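Local coordinates for hypothetical protein PA2201 (Pseudomonas aeruginosa, PDB 2FEF) that is of unknown function but carries a C-terminal region of the PoNi family, so it probably acts as an immunity protein against a PoNe-type DNase toxin, at residues Phe175-Arg179 and Leu180-Leu184. Numbering follows the deposited sequence.
Sequences FDTDR and LLDYL
D178 is the N-cap of helix 179-189, and its side chain turns back to L181 in the first turn. D178 OD1 accepts from L181 N at 3.3 Å. The bond is straight but weak. With chi1 at 74°, CG lies between the backbone N and the carbonyl carbon, and OD1 is brought back to L181 N. D178 OD2 is linked to L180 N through a water that accepts from that N-H at 3.0 Å and donates weakly to the carboxylate. Y146 OH and F199 N also bind this carboxylate, tying the cap to helix 146-158 and a loop. The first backbone bonds of the helix are D182 N to D178 O and Y183 N to R179 O, each 2.9 Å. One residue before the cap, T177 OG1 donates to D182 OD1 at 2.5 Å, a short bond. It meets D182 OD1 on its syn side, 22° out of the carboxylate plane. T177 CB also packs against L181 CB, 3.9 Å away. The R179 and Y183 side chains lie side by side and point the same way, with R179 CG 3.8 Å from Y183 CE1. R179 O sits at the ring edge, in its plane. The arginine continues to a salt bridge with E212. The helix dipole would probably favour the negative charge of D178. D182 ties T177 to the first turn through OD1, while its OD2 accepts from S195 N.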
loop_
_atom_site.group_PDB
_atom_site.type_symbol
_atom_site.label_atom_id
_atom_site.label_comp_id
_atom_site.label_asym_id
_atom_site.label_seq_id
_atom_site.Cartn_x
_atom_site.Cartn_y
_atom_site.Cartn_z
ATOM N N PHE B 175 -22.316 21.722 8.362
ATOM C CA PHE B 175 -22.734 23.054 7.955
ATOM C C PHE B 175 -21.684 24.149 8.114
ATOM O O PHE B 175 -22.017 25.324 8.114
ATOM C CB PHE B 175 -24.073 23.458 8.612
ATOM C CG PHE B 175 -25.281 22.883 7.918
ATOM C CD1 PHE B 175 -25.804 23.494 6.777
ATOM C CD2 PHE B 175 -25.902 21.757 8.410
ATOM C CE1 PHE B 175 -26.929 22.968 6.146
ATOM C CE2 PHE B 175 -27.028 21.222 7.787
ATOM C CZ PHE B 175 -27.526 21.812 6.653
ATOM N N ASP B 176 -20.417 23.766 8.210
ATOM C CA ASP B 176 -19.328 24.757 8.318
ATOM C C ASP B 176 -18.875 25.120 6.890
ATOM O O ASP B 176 -17.805 24.734 6.436
ATOM C CB ASP B 176 -18.174 24.191 9.167
ATOM C CG ASP B 176 -17.135 25.262 9.593
ATOM O OD1 ASP B 176 -17.381 26.478 9.449
ATOM O OD2 ASP B 176 -16.058 24.860 10.078
ATOM N N THR B 177 -19.723 25.872 6.204
ATOM C CA THR B 177 -19.531 26.219 4.821
ATOM C C THR B 177 -19.281 27.727 4.736
ATOM O O THR B 177 -19.743 28.482 5.614
ATOM C CB THR B 177 -20.798 25.881 4.014
ATOM O OG1 THR B 177 -21.948 26.395 4.705
ATOM C CG2 THR B 177 -20.955 24.372 3.868
ATOM N N ASP B 178 -18.544 28.147 3.704
ATOM C CA ASP B 178 -18.317 29.561 3.412
ATOM C C ASP B 178 -19.119 30.026 2.196
ATOM O O ASP B 178 -19.987 29.291 1.716
ATOM C CB ASP B 178 -16.808 29.859 3.266
ATOM C CG ASP B 178 -16.207 29.352 1.956
ATOM O OD1 ASP B 178 -16.780 28.449 1.289
ATOM O OD2 ASP B 178 -15.108 29.853 1.602
ATOM N N ARG B 179 -18.845 31.228 1.689
ATOM C CA ARG B 179 -19.703 31.816 0.662
ATOM C C ARG B 179 -19.793 30.930 -0.586
ATOM O O ARG B 179 -20.892 30.606 -1.052
ATOM C CB ARG B 179 -19.234 33.212 0.279
ATOM C CG ARG B 179 -20.135 33.886 -0.801
ATOM C CD ARG B 179 -19.806 35.351 -0.967
ATOM N NE ARG B 179 -20.365 36.165 0.103
ATOM C CZ ARG B 179 -20.192 37.484 0.209
ATOM N NH1 ARG B 179 -19.453 38.126 -0.686
ATOM N NH2 ARG B 179 -20.754 38.155 1.214
ATOM N N LEU B 180 -18.639 30.524 -1.098
ATOM C CA LEU B 180 -18.608 29.673 -2.298
ATOM C C LEU B 180 -19.336 28.338 -2.091
ATOM O O LEU B 180 -20.166 27.950 -2.916
ATOM C CB LEU B 180 -17.171 29.435 -2.806
ATOM C CG LEU B 180 -17.054 28.414 -3.955
ATOM C CD1 LEU B 180 -17.776 28.872 -5.237
ATOM C CD2 LEU B 180 -15.606 28.065 -4.243
ATOM N N LEU B 181 -19.042 27.653 -0.994
ATOM C CA LEU B 181 -19.710 26.368 -0.741
ATOM C C LEU B 181 -21.225 26.565 -0.608
ATOM O O LEU B 181 -22.006 25.721 -1.089
ATOM C CB LEU B 181 -19.145 25.647 0.507
ATOM C CG LEU B 181 -17.680 25.172 0.434
ATOM C CD1 LEU B 181 -17.211 24.530 1.782
ATOM C CD2 LEU B 181 -17.406 24.265 -0.813
ATOM N N ASP B 182 -21.643 27.663 0.029
ATOM C CA ASP B 182 -23.070 28.003 0.092
ATOM C C ASP B 182 -23.707 28.245 -1.289
ATOM O O ASP B 182 -24.812 27.739 -1.549
ATOM C CB ASP B 182 -23.341 29.198 1.015
ATOM C CG ASP B 182 -23.225 28.840 2.504
ATOM O OD1 ASP B 182 -23.087 27.644 2.840
ATOM O OD2 ASP B 182 -23.291 29.777 3.338
ATOM N N TYR B 183 -23.032 28.990 -2.169
ATOM C CA TYR B 183 -23.489 29.124 -3.565
ATOM C C TYR B 183 -23.578 27.791 -4.297
ATOM O O TYR B 183 -24.560 27.542 -4.993
ATOM C CB TYR B 183 -22.618 30.107 -4.354
ATOM C CG TYR B 183 -23.102 31.533 -4.207
ATOM C CD1 TYR B 183 -22.887 32.238 -3.033
ATOM C CD2 TYR B 183 -23.756 32.178 -5.259
ATOM C CE1 TYR B 183 -23.329 33.554 -2.886
ATOM C CE2 TYR B 183 -24.200 33.499 -5.126
ATOM C CZ TYR B 183 -23.980 34.173 -3.927
ATOM O OH TYR B 183 -24.417 35.465 -3.762
ATOM N N LEU B 184 -22.556 26.943 -4.146
ATOM C CA LEU B 184 -22.559 25.626 -4.805
ATOM C C LEU B 184 -23.689 24.723 -4.322
ATOM O O LEU B 184 -24.265 23.982 -5.106
ATOM C CB LEU B 184 -21.209 24.925 -4.661
ATOM C CG LEU B 184 -20.047 25.624 -5.390
ATOM C CD1 LEU B 184 -18.729 24.893 -5.141
ATOM C CD2 LEU B 184 -20.361 25.735 -6.906
HETATM O O HOH W 1 -15.961 31.622 -0.395
#